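Local coordinates for UPF0045 protein MTH_1187 (Methanothermobacter thermautotrophicus, PDB 1LXN) that is of unknown function but probably binds thiamine or a related small molecule and assembles as a homotetramer, at residues L32-E37 with L45-L50; A4-I9 with K58-A63; A24-L29 with Y36-M41. All coordinates share one frame; numbering follows the deposited sequence.

Contact 1: residues L32-E37 with L45-L50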
loop_
_atom_site.group_PDB
_atom_site.type_symbol
_atom_site.label_atom_id
_atom_site.label_comp_id
_atom_site.label_asym_id
_atom_site.label_seq_id
_atom_site.Cartn_x
_atom_site.Cartn_y
_atom_site.Cartn_z
ATOM N N LEU A 32 -11.164 -2.959 2.543
ATOM C CA LEU A 32 -11.042 -2.333 3.856
ATOM C C LEU A 32 -11.354 -0.851 3.758
ATOM O O LEU A 32 -11.423 -0.299 2.664
ATOM C CB LEU A 32 -9.634 -2.542 4.438
ATOM C CG LEU A 32 -9.296 -3.943 4.979
ATOM C CD1 LEU A 32 -10.307 -4.332 6.060
ATOM C CD2 LEU A 32 -9.317 -4.971 3.862
ATOM N N ASN A 33 -11.537 -0.202 4.900
ATOM C CA ASN A 33 -11.863 1.215 4.896
ATOM C C ASN A 33 -10.646 2.129 4.768
ATOM O O ASN A 33 -10.368 2.937 5.649
ATOM C CB ASN A 33 -12.656 1.570 6.153
ATOM C CG ASN A 33 -13.277 2.948 6.070
ATOM O OD1 ASN A 33 -13.852 3.318 5.041
ATOM N ND2 ASN A 33 -13.175 3.718 7.153
ATOM N N VAL A 34 -9.923 1.993 3.661
ATOM C CA VAL A 34 -8.750 2.822 3.406
ATOM C C VAL A 34 -8.825 3.409 2.001
ATOM O O VAL A 34 -9.521 2.879 1.134
ATOM C CB VAL A 34 -7.434 2.008 3.495
ATOM C CG1 VAL A 34 -7.300 1.365 4.869
ATOM C CG2 VAL A 34 -7.399 0.949 2.389
ATOM N N ARG A 35 -8.124 4.513 1.780
ATOM C CA ARG A 35 -8.078 5.109 0.454
ATOM C C ARG A 35 -6.724 4.692 -0.101
ATOM O O ARG A 35 -5.761 4.553 0.647
ATOM C CB ARG A 35 -8.171 6.632 0.530
ATOM C CG ARG A 35 -9.558 7.153 0.870
ATOM C CD ARG A 35 -9.541 8.658 1.112
ATOM N NE ARG A 35 -10.877 9.186 1.380
ATOM C CZ ARG A 35 -11.119 10.412 1.836
ATOM N NH1 ARG A 35 -10.111 11.242 2.080
ATOM N NH2 ARG A 35 -12.369 10.810 2.050
ATOM N N TYR A 36 -6.645 4.471 -1.405
ATOM C CA TYR A 36 -5.382 4.060 -1.991
ATOM C C TYR A 36 -5.142 4.751 -3.325
ATOM O O TYR A 36 -6.061 5.283 -3.946
ATOM C CB TYR A 36 -5.362 2.537 -2.175
ATOM C CG TYR A 36 -6.200 2.040 -3.334
ATOM C CD1 TYR A 36 -5.687 2.014 -4.631
ATOM C CD2 TYR A 36 -7.517 1.628 -3.139
ATOM C CE1 TYR A 36 -6.467 1.589 -5.710
ATOM C CE2 TYR A 36 -8.307 1.204 -4.210
ATOM C CZ TYR A 36 -7.776 1.187 -5.491
ATOM O OH TYR A 36 -8.551 0.756 -6.548
ATOM N N GLU A 37 -3.891 4.735 -3.754
ATOM C CA GLU A 37 -3.503 5.323 -5.021
ATOM C C GLU A 37 -2.328 4.509 -5.543
ATOM O O GLU A 37 -1.283 4.427 -4.896
ATOM C CB GLU A 37 -3.090 6.784 -4.832
ATOM C CG GLU A 37 -2.727 7.487 -6.129
ATOM C CD GLU A 37 -2.284 8.930 -5.920
ATOM O OE1 GLU A 37 -1.276 9.156 -5.208
ATOM O OE2 GLU A 37 -2.946 9.838 -6.471
ATOM N N LEU A 45 -1.317 4.784 0.508
ATOM C CA LEU A 45 -2.511 4.596 1.322
ATOM C C LEU A 45 -2.763 5.714 2.324
ATOM O O LEU A 45 -1.845 6.423 2.742
ATOM C CB LEU A 45 -2.405 3.281 2.107
ATOM C CG LEU A 45 -2.176 1.966 1.348
ATOM C CD1 LEU A 45 -1.687 0.893 2.314
ATOM C CD2 LEU A 45 -3.469 1.532 0.671
ATOM N N GLU A 46 -4.026 5.851 2.704
ATOM C CA GLU A 46 -4.449 6.809 3.717
ATOM C C GLU A 46 -5.442 6.034 4.574
ATOM O O GLU A 46 -6.345 5.365 4.053
ATOM C CB GLU A 46 -5.136 8.027 3.105
ATOM C CG GLU A 46 -4.249 8.857 2.208
ATOM C CD GLU A 46 -4.971 10.078 1.678
ATOM O OE1 GLU A 46 -6.220 10.059 1.675
ATOM O OE2 GLU A 46 -4.298 11.044 1.259
ATOM N N ALA A 47 -5.261 6.102 5.884
ATOM C CA ALA A 47 -6.138 5.392 6.804
ATOM C C ALA A 47 -6.448 6.294 7.985
ATOM O O ALA A 47 -5.715 7.244 8.252
ATOM C CB ALA A 47 -5.457 4.106 7.280
ATOM N N GLU A 48 -7.537 5.996 8.686
ATOM C CA GLU A 48 -7.943 6.777 9.846
ATOM C C GLU A 48 -7.323 6.246 11.132
ATOM O O GLU A 48 -7.276 6.946 12.139
ATOM C CB GLU A 48 -9.466 6.767 9.983
ATOM C CG GLU A 48 -10.191 7.689 9.021
ATOM C CD GLU A 48 -11.700 7.517 9.093
ATOM O OE1 GLU A 48 -12.421 8.389 8.558
ATOM O OE2 GLU A 48 -12.161 6.506 9.679
ATOM N N ASP A 49 -6.866 5.002 11.110
ATOM C CA ASP A 49 -6.245 4.420 12.294
ATOM C C ASP A 49 -5.325 3.269 11.917
ATOM O O ASP A 49 -5.435 2.701 10.834
ATOM C CB ASP A 49 -7.316 3.961 13.295
ATOM C CG ASP A 49 -8.260 2.925 12.714
ATOM O OD1 ASP A 49 -7.876 1.745 12.605
ATOM O OD2 ASP A 49 -9.393 3.296 12.363
ATOM N N LEU A 50 -4.412 2.937 12.816
ATOM C CA LEU A 50 -3.448 1.877 12.574
ATOM C C LEU A 50 -4.060 0.504 12.387
ATOM O O LEU A 50 -3.542 -0.295 11.607
ATOM C CB LEU A 50 -2.415 1.840 13.704
ATOM C CG LEU A 50 -1.444 3.018 13.643
ATOM C CD1 LEU A 50 -0.633 3.115 14.932
ATOM C CD2 LEU A 50 -0.538 2.840 12.427
HETATM O O HOH W 1 -9.063 3.887 7.845
#
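Arg35 and Glu46 form a hydrogen-bonded pair of the antiparallel hairpin: Arg35 N donates to Glu46 O at 3.0 Å, nearly straight at 165°, and Glu46 N returns a bond to Arg35 O. That carbonyl also receives a CA-H...O contact from Leu45 CA at 3.3 Å. On the Arg35 face, Glu46 OE1 comes against the arginine chain where the two side chains cross, 3.6 Å from Arg35 CD, at the edge of the guanidinium and near its plane; at 4.1 Å from Arg35 NH1 it is too far for a salt bridge. Glu46 OE2 instead accepts a hydrogen bond from Leu88 N. On the Tyr36 face the contact is apolar, with Leu45 CD2 reaching 3.6 Å from Tyr36 CB. The Tyr36 ring turns away, its CG between backbone N and carbonyl carbon (chi1 75°). Val34 CG1 meets Ala47 CB at 4.1 Å. Where the strands part, a water bridges Asn33 O and Glu48 N, beside the inverse gamma turn centred on Asn33. Strand 2-10 flanks strand 42-47 through backbone bonds of Leu45 with Ala4 and Ala47 with Ile2, while Leu53 of helix 50-66 covers Leu45 and Ala47.

Contact 2: residues A4-I9 with K58-A63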
loop_
_atom_site.group_PDB
_atom_site.type_symbol
_atom_site.label_atom_id
_atom_site.label_comp_id
_atom_site.label_asym_id
_atom_site.label_seq_id
_atom_site.Cartn_x
_atom_site.Cartn_y
_atom_site.Cartn_z
ATOM N N ALA A 4 0.760 6.089 4.073
ATOM C CA ALA A 4 1.663 4.958 3.985
ATOM C C ALA A 4 1.862 4.506 2.553
ATOM O O ALA A 4 1.183 4.970 1.638
ATOM C CB ALA A 4 1.107 3.795 4.818
ATOM N N GLU A 5 2.808 3.595 2.374
ATOM C CA GLU A 5 3.089 3.018 1.072
ATOM C C GLU A 5 3.277 1.524 1.262
ATOM O O GLU A 5 3.957 1.084 2.190
ATOM C CB GLU A 5 4.350 3.613 0.445
ATOM C CG GLU A 5 4.688 2.947 -0.876
ATOM C CD GLU A 5 5.741 3.691 -1.667
ATOM O OE1 GLU A 5 6.071 3.228 -2.780
ATOM O OE2 GLU A 5 6.236 4.732 -1.184
ATOM N N LEU A 6 2.679 0.747 0.369
ATOM C CA LEU A 6 2.762 -0.700 0.450
ATOM C C LEU A 6 3.205 -1.333 -0.859
ATOM O O LEU A 6 2.705 -0.980 -1.927
ATOM C CB LEU A 6 1.394 -1.265 0.831
ATOM C CG LEU A 6 1.267 -2.785 0.746
ATOM C CD1 LEU A 6 2.060 -3.440 1.879
ATOM C CD2 LEU A 6 -0.208 -3.164 0.817
ATOM N N THR A 7 4.150 -2.264 -0.769
ATOM C CA THR A 7 4.610 -2.985 -1.945
ATOM C C THR A 7 4.617 -4.458 -1.552
ATOM O O THR A 7 5.252 -4.845 -0.569
ATOM C CB THR A 7 6.041 -2.580 -2.382
ATOM O OG1 THR A 7 6.995 -3.198 -1.512
ATOM C CG2 THR A 7 6.223 -1.065 -2.312
ATOM N N VAL A 8 3.866 -5.265 -2.292
ATOM C CA VAL A 8 3.800 -6.697 -2.046
ATOM C C VAL A 8 4.475 -7.306 -3.265
ATOM O O VAL A 8 3.970 -7.190 -4.377
ATOM C CB VAL A 8 2.342 -7.190 -1.955
ATOM C CG1 VAL A 8 2.315 -8.670 -1.591
ATOM C CG2 VAL A 8 1.580 -6.375 -0.920
ATOM N N ILE A 9 5.622 -7.941 -3.058
ATOM C CA ILE A 9 6.375 -8.512 -4.164
ATOM C C ILE A 9 6.544 -10.024 -4.062
ATOM O O ILE A 9 7.249 -10.522 -3.193
ATOM C CB ILE A 9 7.782 -7.866 -4.251
ATOM C CG1 ILE A 9 7.657 -6.337 -4.252
ATOM C CG2 ILE A 9 8.499 -8.333 -5.510
ATOM C CD1 ILE A 9 8.991 -5.597 -4.271
ATOM N N LYS A 58 -2.352 -6.814 5.802
ATOM C CA LYS A 58 -2.403 -8.268 5.940
ATOM C C LYS A 58 -3.221 -8.852 4.796
ATOM O O LYS A 58 -2.843 -9.857 4.201
ATOM C CB LYS A 58 -3.041 -8.685 7.271
ATOM C CG LYS A 58 -2.103 -8.615 8.467
ATOM C CD LYS A 58 -2.771 -9.103 9.750
ATOM C CE LYS A 58 -3.911 -8.187 10.171
ATOM N NZ LYS A 58 -4.482 -8.558 11.502
ATOM N N ALA A 59 -4.339 -8.210 4.487
ATOM C CA ALA A 59 -5.204 -8.675 3.412
ATOM C C ALA A 59 -4.478 -8.693 2.064
ATOM O O ALA A 59 -4.588 -9.659 1.305
ATOM C CB ALA A 59 -6.445 -7.798 3.325
ATOM N N ALA A 60 -3.735 -7.626 1.773
ATOM C CA ALA A 60 -3.012 -7.532 0.512
ATOM C C ALA A 60 -1.954 -8.624 0.438
ATOM O O ALA A 60 -1.829 -9.309 -0.576
ATOM C CB ALA A 60 -2.374 -6.155 0.369
ATOM N N HIS A 61 -1.203 -8.785 1.525
ATOM C CA HIS A 61 -0.160 -9.798 1.615
ATOM C C HIS A 61 -0.732 -11.204 1.369
ATOM O O HIS A 61 -0.194 -11.972 0.568
ATOM C CB HIS A 61 0.490 -9.742 3.001
ATOM C CG HIS A 61 1.623 -10.708 3.188
ATOM N ND1 HIS A 61 2.923 -10.408 2.842
ATOM C CD2 HIS A 61 1.651 -11.959 3.712
ATOM C CE1 HIS A 61 3.706 -11.429 3.149
ATOM N NE2 HIS A 61 2.958 -12.382 3.678
ATOM N N GLU A 62 -1.822 -11.527 2.063
ATOM C CA GLU A 62 -2.469 -12.835 1.947
ATOM C C GLU A 62 -3.008 -13.107 0.546
ATOM O O GLU A 62 -2.968 -14.240 0.081
ATOM C CB GLU A 62 -3.632 -12.948 2.942
ATOM C CG GLU A 62 -3.281 -12.566 4.372
ATOM C CD GLU A 62 -2.775 -13.728 5.205
ATOM O OE1 GLU A 62 -2.153 -14.655 4.634
ATOM O OE2 GLU A 62 -2.994 -13.703 6.439
ATOM N N ALA A 63 -3.522 -12.072 -0.114
ATOM C CA ALA A 63 -4.072 -12.235 -1.455
ATOM C C ALA A 63 -3.008 -12.709 -2.439
ATOM O O ALA A 63 -3.299 -13.478 -3.349
ATOM C CB ALA A 63 -4.691 -10.919 -1.943
#
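Ala60 CB points from helix 58-63 at the strand and meets two branched side chains there, Leu6 and Val8, which alternate with residues of the other sheet face and so project from the same face of strand 4-9. Leu6 makes the closest approach, its CD2 lying 3.7 Å from Ala60 CB, methyl against methyl. The leucine gets there because its CG stands anti to the backbone N (chi1 171°), which carries the branched end out from the strand toward the helix. Val8, two residues further along the strand, divides its methyls: CG2 comes to 4.2 Å from Ala60 CB, whereas CG1 lies at the same distance from His61 CA, against the helix backbone. One valine thus spans two successive helix residues, and the small alanine probably allows the close approach, with Val8 CA and His61 CA 6.2 Å apart. The imidazole of His61 is directed elsewhere: ND1 is hydrogen-bonded to Thr74 OG1 of the adjacent strand 72-79. No hydrogen bond links the segments; the interface is held by apolar packing. The axes are 8.9 Å apart and nearly aligned, at 18°, as where a helix lies along a strand of the sheet it covers. Around this buried patch, Val57 and Val64 of the same helix also touch Leu6 and Val8, Thr74 of strand 72-79 touches both, and Leu29 of helix 19-29 packs on Leu6 and Ala60, placing the contact where helices 19-29 and 50-66 meet the sheet, over strand 2-10.

Contact 3: residues A24-L29 with Y36-M41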
loop_
_atom_site.group_PDB
_atom_site.type_symbol
_atom_site.label_atom_id
_atom_site.label_comp_id
_atom_site.label_asym_id
_atom_site.label_seq_id
_atom_site.Cartn_x
_atom_site.Cartn_y
_atom_site.Cartn_z
ATOM N N ALA A 24 -4.154 -8.257 -7.569
ATOM C CA ALA A 24 -4.828 -9.078 -6.561
ATOM C C ALA A 24 -4.617 -8.473 -5.162
ATOM O O ALA A 24 -5.521 -8.488 -4.328
ATOM C CB ALA A 24 -4.303 -10.508 -6.590
ATOM N N ALA A 25 -3.421 -7.954 -4.903
ATOM C CA ALA A 25 -3.141 -7.339 -3.609
ATOM C C ALA A 25 -4.032 -6.116 -3.424
ATOM O O ALA A 25 -4.624 -5.927 -2.363
ATOM C CB ALA A 25 -1.673 -6.929 -3.516
ATOM N N VAL A 26 -4.135 -5.293 -4.466
ATOM C CA VAL A 26 -4.950 -4.085 -4.393
ATOM C C VAL A 26 -6.428 -4.425 -4.248
ATOM O O VAL A 26 -7.162 -3.759 -3.509
ATOM C CB VAL A 26 -4.746 -3.200 -5.647
ATOM C CG1 VAL A 26 -5.677 -1.987 -5.594
ATOM C CG2 VAL A 26 -3.282 -2.747 -5.729
ATOM N N GLU A 27 -6.862 -5.466 -4.949
ATOM C CA GLU A 27 -8.250 -5.890 -4.892
ATOM C C GLU A 27 -8.608 -6.241 -3.446
ATOM O O GLU A 27 -9.724 -5.980 -2.992
ATOM C CB GLU A 27 -8.465 -7.111 -5.788
ATOM C CG GLU A 27 -9.882 -7.249 -6.317
ATOM C CD GLU A 27 -10.109 -6.454 -7.599
ATOM O OE1 GLU A 27 -9.524 -6.832 -8.645
ATOM O OE2 GLU A 27 -10.863 -5.453 -7.562
ATOM N N ALA A 28 -7.658 -6.831 -2.724
ATOM C CA ALA A 28 -7.892 -7.198 -1.330
ATOM C C ALA A 28 -7.940 -5.944 -0.457
ATOM O O ALA A 28 -8.729 -5.866 0.482
ATOM C CB ALA A 28 -6.800 -8.144 -0.841
ATOM N N LEU A 29 -7.090 -4.968 -0.785
ATOM C CA LEU A 29 -7.010 -3.689 -0.072
ATOM C C LEU A 29 -8.326 -2.929 -0.166
ATOM O O LEU A 29 -8.795 -2.352 0.812
ATOM C CB LEU A 29 -5.922 -2.794 -0.684
ATOM C CG LEU A 29 -4.468 -2.950 -0.269
ATOM C CD1 LEU A 29 -3.570 -2.189 -1.232
ATOM C CD2 LEU A 29 -4.299 -2.426 1.147
ATOM N N TYR A 36 -6.645 4.471 -1.405
ATOM C CA TYR A 36 -5.382 4.060 -1.991
ATOM C C TYR A 36 -5.142 4.751 -3.325
ATOM O O TYR A 36 -6.061 5.283 -3.946
ATOM C CB TYR A 36 -5.362 2.537 -2.175
ATOM C CG TYR A 36 -6.200 2.040 -3.334
ATOM C CD1 TYR A 36 -5.687 2.014 -4.631
ATOM C CD2 TYR A 36 -7.517 1.628 -3.139
ATOM C CE1 TYR A 36 -6.467 1.589 -5.710
ATOM C CE2 TYR A 36 -8.307 1.204 -4.210
ATOM C CZ TYR A 36 -7.776 1.187 -5.491
ATOM O OH TYR A 36 -8.551 0.756 -6.548
ATOM N N GLU A 37 -3.891 4.735 -3.754
ATOM C CA GLU A 37 -3.503 5.323 -5.021
ATOM C C GLU A 37 -2.328 4.509 -5.543
ATOM O O GLU A 37 -1.283 4.427 -4.896
ATOM C CB GLU A 37 -3.090 6.784 -4.832
ATOM C CG GLU A 37 -2.727 7.487 -6.129
ATOM C CD GLU A 37 -2.284 8.930 -5.920
ATOM O OE1 GLU A 37 -1.276 9.156 -5.208
ATOM O OE2 GLU A 37 -2.946 9.838 -6.471
ATOM N N ILE A 38 -2.515 3.885 -6.702
ATOM C CA ILE A 38 -1.470 3.080 -7.317
ATOM C C ILE A 38 -0.397 3.994 -7.910
ATOM O O ILE A 38 -0.709 4.867 -8.714
ATOM C CB ILE A 38 -2.065 2.195 -8.436
ATOM C CG1 ILE A 38 -3.120 1.258 -7.840
ATOM C CG2 ILE A 38 -0.959 1.388 -9.113
ATOM C CD1 ILE A 38 -4.034 0.631 -8.856
ATOM N N SER A 39 0.858 3.810 -7.495
ATOM C CA SER A 39 1.965 4.618 -8.010
ATOM C C SER A 39 2.982 3.702 -8.684
ATOM O O SER A 39 2.910 2.477 -8.561
ATOM C CB SER A 39 2.661 5.400 -6.887
ATOM O OG SER A 39 3.796 4.691 -6.399
ATOM N N GLY A 40 3.943 4.296 -9.379
ATOM C CA GLY A 40 4.935 3.504 -10.083
ATOM C C GLY A 40 5.829 2.600 -9.253
ATOM O O GLY A 40 6.431 1.676 -9.801
HETATM N N MSE A 41 5.919 2.839 -7.948
HETATM C CA MSE A 41 6.788 2.022 -7.100
HETATM C C MSE A 41 6.105 1.364 -5.904
HETATM O O MSE A 41 6.777 0.868 -5.005
HETATM C CB MSE A 41 7.963 2.867 -6.603
HETATM C CG MSE A 41 8.927 3.324 -7.704
HETATM SE SE MSE A 41 9.824 1.842 -8.587
HETATM C CE MSE A 41 11.026 1.303 -7.162
#
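A methyl group sits over an aromatic face here: Val26 CG1 lies 4.0 Å from the centroid of the Tyr36 ring, 25° off the ring normal, a CH-pi contact. The methyl is offset toward the hydroxyl-bearing end of the ring, with Tyr36 CE1 at 3.7 Å and Tyr36 CZ at 3.8 Å. The two side chains cross at about a right angle. Val26 CG1 is anti to the backbone N (chi1 176°), an orientation that sends this branch out from the helix toward the strand. The same methyl reaches Ile38 CD1 at 4.5 Å, so Val26 touches two residues two positions apart on strand 35-39. With an alanine at Tyr36 the ring is gone, and Val26 CG1 would probably lose its aromatic partner, opening a gap between helix and strand. At the end of the strand, N of the selenomethionine Met41 donates to Ser39 OG at 3.2 Å, closing an ST turn at the bend into strand 42-47, where Ser39 OG also bonds Gly42 O. Thr43 of that strand packs on both Val26 and Tyr36. Helix 19-29 thus covers the edge strand within this chain, consistent with the ferredoxin-like alpha+beta sandwich, in which two helices pack on one face of a four-stranded antiparallel sheet.

In the fold
The three contacts tie one antiparallel sheet to helices 19-29 and 50-66. Contact 2 is the buried one, wholly apolar across its segments, and joins helix 50-66 to the inner strand 2-10. Contacts 1 and 3 are only partly buried and share strand 35-39: contact 1 pairs it with strand 42-47 through backbone hydrogen bonds, with charged side chains near each other on one face and a water bridging the chain just past the pairing, whereas contact 3 sets helix 19-29 over it with a methyl-aromatic contact. Leu29 and Leu45 connect these regions, Leu45 CD2 packing on Leu29 CD2 and Leu45 CD1 on Leu6 CB. Along the chain, contacts 1 and 3 are nested inside the loop closed by contact 2.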